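Local structure of alpha-L-rhamnosidase (Aspergillus terreus, 6GSZ) at residues G520-G528 with W571-W581. The protein probably hydrolyses terminal non-reducing alpha-L-rhamnose residues from alpha-L-rhamnosides and binds calcium. Numbering follows the deposited sequence.
Sequences GETPTSIWG and WDRSTFQWADW. With BGC (beta-D-glucopyranose), chain B.
Trp527 lies against Trp578, whose CB sits over the face of the Trp527 six-membered ring, 3.6 Å from its centroid and 17° off the normal: a CH-pi contact. The two five-membered rings meet obliquely at 4.2 Å between centroids, their planes at 35°. With CG turned beside the backbone N, Trp578 lays its five-membered ring against Trp527 and leaves its CD1-NE1 edge near Thr524, where OG1 stands 3.6 Å from CD1. Phe576 CE2 sits over the centre of one face of the Trp578 ring; the opposite face looks onto O4 of a bound beta-D-glucopyranose. Both segments are loops between helices of the six-hairpin glycosidase domain, the (alpha/alpha)6 catalytic barrel of these enzymes, and here they line the sugar pocket. Trp527 NE1 donates to glucose O3 (3.0 Å, bent to 143°), while Trp581, its CB beside Trp527 CH2, turns a face to O4; Asp460, Asp473 and His761 also bond the sugar.

Thr524 CG2 lies 3.5 Å from Phe576 O, and the Gln577 amide ties the two chains together. Bent at chi2, Gln577 brings OE1 to Ser525 N at 2.9 Å, in the carbonyl plane on a lone pair; its NE2 gives to Thr575 OG1, fixing the amide's flip. That NE2 also lies over one face of Trp571, toward the rim. Pro523 CB meets the Trp571 ring at its edge, in plane, and Pro523 O comes obliquely to 3.3 Å from CZ3. Water 3 also donates to Gln577 OE1 and to Ser525 O, and accepts from Ala579 N, so buried backbone groups of both loops are satisfied. Ser525 OG bonds Ser602 of helix 598-619.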
loop_
_atom_site.group_PDB
_atom_site.type_symbol
_atom_site.label_atom_id
_atom_site.label_comp_id
_atom_site.label_asym_id
_atom_site.label_seq_id
_atom_site.Cartn_x
_atom_site.Cartn_y
_atom_site.Cartn_z
ATOM N N GLY A 520 21.205 -9.046 -12.138
ATOM C CA GLY A 520 22.403 -8.224 -12.417
ATOM C C GLY A 520 22.591 -7.040 -11.471
ATOM O O GLY A 520 23.679 -6.455 -11.417
ATOM N N GLU A 521 21.551 -6.659 -10.732
ATOM C CA GLU A 521 21.621 -5.495 -9.867
ATOM C C GLU A 521 22.532 -5.791 -8.669
ATOM O O GLU A 521 22.375 -6.813 -8.034
ATOM C CB GLU A 521 20.223 -5.102 -9.404
ATOM C CG GLU A 521 19.344 -4.671 -10.562
ATOM C CD GLU A 521 17.858 -4.554 -10.225
ATOM O OE1 GLU A 521 17.175 -3.627 -10.786
ATOM O OE2 GLU A 521 17.413 -5.308 -9.369
ATOM N N THR A 522 23.450 -4.877 -8.373
ATOM C CA THR A 522 24.342 -5.045 -7.234
ATOM C C THR A 522 23.704 -4.505 -5.958
ATOM O O THR A 522 22.813 -3.660 -6.010
ATOM C CB THR A 522 25.711 -4.416 -7.534
ATOM O OG1 THR A 522 25.573 -3.037 -7.855
ATOM C CG2 THR A 522 26.396 -5.154 -8.667
ATOM N N PRO A 523 24.113 -5.006 -4.770
ATOM C CA PRO A 523 23.444 -4.622 -3.516
ATOM C C PRO A 523 23.595 -3.125 -3.200
ATOM O O PRO A 523 24.684 -2.561 -3.336
ATOM C CB PRO A 523 24.193 -5.452 -2.468
ATOM C CG PRO A 523 24.813 -6.603 -3.249
ATOM C CD PRO A 523 25.165 -6.012 -4.581
ATOM N N THR A 524 22.501 -2.497 -2.732
ATOM C CA THR A 524 22.520 -1.058 -2.400
ATOM C C THR A 524 21.956 -0.829 -0.990
ATOM O O THR A 524 21.048 -1.518 -0.525
ATOM C CB THR A 524 21.725 -0.224 -3.411
ATOM O OG1 THR A 524 20.343 -0.620 -3.466
ATOM C CG2 THR A 524 22.362 -0.317 -4.775
ATOM N N SER A 525 22.464 0.236 -0.371
ATOM C CA SER A 525 21.930 0.729 0.901
ATOM C C SER A 525 20.572 1.382 0.648
ATOM O O SER A 525 20.289 1.789 -0.486
ATOM C CB SER A 525 22.863 1.731 1.514
ATOM O OG SER A 525 22.869 2.929 0.771
ATOM N N ILE A 526 19.724 1.399 1.677
ATOM C CA ILE A 526 18.387 2.041 1.737
ATOM C C ILE A 526 17.358 1.186 0.980
ATOM O O ILE A 526 16.375 0.796 1.556
ATOM C CB ILE A 526 18.380 3.515 1.287
ATOM C CG1 ILE A 526 19.496 4.320 1.978
ATOM C CG2 ILE A 526 17.002 4.119 1.540
ATOM C CD1 ILE A 526 19.669 5.692 1.412
ATOM N N TRP A 527 17.599 0.999 -0.320
ATOM C CA TRP A 527 16.824 0.104 -1.191
ATOM C C TRP A 527 16.989 -1.328 -0.674
ATOM O O TRP A 527 16.004 -1.893 -0.210
ATOM C CB TRP A 527 17.302 0.306 -2.638
ATOM C CG TRP A 527 16.647 1.487 -3.294
ATOM C CD1 TRP A 527 15.671 1.445 -4.247
ATOM C CD2 TRP A 527 16.885 2.892 -3.061
ATOM N NE1 TRP A 527 15.281 2.705 -4.591
ATOM C CE2 TRP A 527 15.992 3.618 -3.864
ATOM C CE3 TRP A 527 17.750 3.620 -2.231
ATOM C CZ2 TRP A 527 15.943 5.011 -3.889
ATOM C CZ3 TRP A 527 17.690 5.001 -2.242
ATOM C CH2 TRP A 527 16.806 5.695 -3.063
ATOM N N GLY A 528 18.208 -1.858 -0.600
ATOM C CA GLY A 528 18.353 -3.193 -0.103
ATOM C C GLY A 528 17.961 -3.314 1.369
ATOM O O GLY A 528 17.461 -4.351 1.814
ATOM N N TRP A 571 30.726 -0.549 3.792
ATOM C CA TRP A 571 30.432 -0.829 2.412
ATOM C C TRP A 571 31.702 -0.798 1.555
ATOM O O TRP A 571 32.542 0.067 1.677
ATOM C CB TRP A 571 29.415 0.154 1.856
ATOM C CG TRP A 571 27.974 -0.203 2.063
ATOM C CD1 TRP A 571 27.144 0.224 3.049
ATOM C CD2 TRP A 571 27.182 -1.077 1.253
ATOM N NE1 TRP A 571 25.906 -0.310 2.928
ATOM C CE2 TRP A 571 25.881 -1.102 1.808
ATOM C CE3 TRP A 571 27.422 -1.792 0.075
ATOM C CZ2 TRP A 571 24.841 -1.832 1.236
ATOM C CZ3 TRP A 571 26.404 -2.537 -0.473
ATOM C CH2 TRP A 571 25.125 -2.543 0.092
ATOM N N ASP A 572 31.736 -1.713 0.590
ATOM C CA ASP A 572 32.738 -1.695 -0.472
ATOM C C ASP A 572 32.556 -0.403 -1.285
ATOM O O ASP A 572 31.443 -0.080 -1.729
ATOM C CB ASP A 572 32.580 -2.954 -1.324
ATOM C CG ASP A 572 33.464 -3.058 -2.549
ATOM O OD1 ASP A 572 33.702 -2.041 -3.211
ATOM O OD2 ASP A 572 33.846 -4.181 -2.827
ATOM N N ARG A 573 33.639 0.369 -1.410
ATOM C CA ARG A 573 33.562 1.714 -1.994
ATOM C C ARG A 573 33.599 1.681 -3.534
ATOM O O ARG A 573 33.732 2.748 -4.141
ATOM C CB ARG A 573 34.631 2.635 -1.396
ATOM C CG ARG A 573 34.315 3.127 0.017
ATOM C CD ARG A 573 34.766 2.206 1.101
ATOM N NE ARG A 573 34.785 2.974 2.343
ATOM C CZ ARG A 573 33.765 3.107 3.195
ATOM N NH1 ARG A 573 32.610 2.508 2.955
ATOM N NH2 ARG A 573 33.926 3.846 4.299
ATOM N N SER A 574 33.496 0.495 -4.154
ATOM C CA SER A 574 33.373 0.412 -5.608
ATOM C C SER A 574 31.935 0.090 -6.028
ATOM O O SER A 574 31.674 -0.112 -7.222
ATOM C CB SER A 574 34.335 -0.594 -6.135
ATOM O OG SER A 574 33.956 -1.938 -5.818
ATOM N N THR A 575 31.001 0.032 -5.080
ATOM C CA THR A 575 29.640 -0.347 -5.400
ATOM C C THR A 575 28.789 0.835 -5.886
ATOM O O THR A 575 28.870 1.937 -5.417
ATOM C CB THR A 575 28.937 -0.949 -4.185
ATOM O OG1 THR A 575 29.049 -0.112 -3.029
ATOM C CG2 THR A 575 29.469 -2.324 -3.848
ATOM N N PHE A 576 27.939 0.557 -6.884
ATOM C CA PHE A 576 26.860 1.442 -7.230
ATOM C C PHE A 576 26.003 1.710 -5.986
ATOM O O PHE A 576 25.645 0.748 -5.253
ATOM C CB PHE A 576 26.026 0.824 -8.359
ATOM C CG PHE A 576 24.791 1.639 -8.628
ATOM C CD1 PHE A 576 24.871 2.837 -9.314
ATOM C CD2 PHE A 576 23.584 1.296 -8.059
ATOM C CE1 PHE A 576 23.753 3.634 -9.491
ATOM C CE2 PHE A 576 22.467 2.097 -8.226
ATOM C CZ PHE A 576 22.549 3.272 -8.925
ATOM N N GLN A 577 25.564 2.963 -5.845
ATOM C CA GLN A 577 24.646 3.320 -4.785
ATOM C C GLN A 577 23.648 4.393 -5.266
ATOM O O GLN A 577 24.031 5.333 -5.990
ATOM C CB GLN A 577 25.363 3.829 -3.535
ATOM C CG GLN A 577 26.275 2.815 -2.873
ATOM C CD GLN A 577 25.553 1.643 -2.242
ATOM O OE1 GLN A 577 24.350 1.720 -1.940
ATOM N NE2 GLN A 577 26.319 0.578 -1.979
ATOM N N TRP A 578 22.362 4.216 -4.913
ATOM C CA TRP A 578 21.341 5.255 -5.046
ATOM C C TRP A 578 21.555 6.379 -4.021
ATOM O O TRP A 578 21.522 7.595 -4.355
ATOM C CB TRP A 578 19.930 4.665 -4.854
ATOM C CG TRP A 578 19.574 3.532 -5.774
ATOM C CD1 TRP A 578 19.479 2.199 -5.468
ATOM C CD2 TRP A 578 19.294 3.640 -7.179
ATOM N NE1 TRP A 578 19.185 1.482 -6.598
ATOM C CE2 TRP A 578 19.027 2.340 -7.634
ATOM C CE3 TRP A 578 19.220 4.706 -8.072
ATOM C CZ2 TRP A 578 18.692 2.082 -8.962
ATOM C CZ3 TRP A 578 18.898 4.450 -9.385
ATOM C CH2 TRP A 578 18.628 3.156 -9.814
ATOM N N ALA A 579 21.779 5.960 -2.769
ATOM C CA ALA A 579 22.075 6.855 -1.610
ATOM C C ALA A 579 21.065 8.009 -1.579
ATOM O O ALA A 579 19.857 7.758 -1.594
ATOM C CB ALA A 579 23.524 7.282 -1.620
ATOM N N ASP A 580 21.525 9.267 -1.401
ATOM C CA ASP A 580 20.583 10.374 -1.201
ATOM C C ASP A 580 20.026 10.878 -2.530
ATOM O O ASP A 580 20.195 12.045 -2.905
ATOM C CB ASP A 580 21.184 11.503 -0.356
ATOM C CG ASP A 580 20.118 12.391 0.289
ATOM O OD1 ASP A 580 18.978 11.901 0.557
ATOM O OD2 ASP A 580 20.428 13.595 0.524
ATOM N N TRP A 581 19.242 10.002 -3.158
ATOM C CA TRP A 581 18.607 10.209 -4.447
ATOM C C TRP A 581 17.727 11.463 -4.419
ATOM O O TRP A 581 16.962 11.646 -3.500
ATOM C CB TRP A 581 17.794 8.938 -4.722
ATOM C CG TRP A 581 17.123 8.838 -6.058
ATOM C CD1 TRP A 581 15.775 8.963 -6.297
ATOM C CD2 TRP A 581 17.747 8.575 -7.321
ATOM N NE1 TRP A 581 15.533 8.784 -7.635
ATOM C CE2 TRP A 581 16.713 8.539 -8.276
ATOM C CE3 TRP A 581 19.069 8.326 -7.728
ATOM C CZ2 TRP A 581 16.960 8.258 -9.624
ATOM C CZ3 TRP A 581 19.311 8.098 -9.072
ATOM C CH2 TRP A 581 18.266 8.047 -9.992
HETATM C C2 BGC B . 11.984 5.404 -7.599
HETATM C C3 BGC B . 13.378 5.408 -7.038
HETATM C C4 BGC B . 14.485 4.885 -7.926
HETATM C C5 BGC B . 14.297 5.572 -9.190
HETATM C C6 BGC B . 15.435 5.092 -10.070
HETATM C C1 BGC B . 11.992 6.000 -8.996
HETATM O O1 BGC B . 10.656 6.106 -9.445
HETATM O O2 BGC B . 11.197 6.385 -6.966
HETATM O O3 BGC B . 13.396 4.534 -6.040
HETATM O O4 BGC B . 15.842 5.023 -7.446
HETATM O O5 BGC B . 12.988 5.393 -9.821
HETATM O O6 BGC B . 15.233 5.617 -11.386
HETATM O O HOH W 1 25.917 -1.867 -5.608
HETATM O O HOH W 2 28.064 -2.013 -8.434
HETATM O O HOH W 3 21.989 3.129 -2.245
#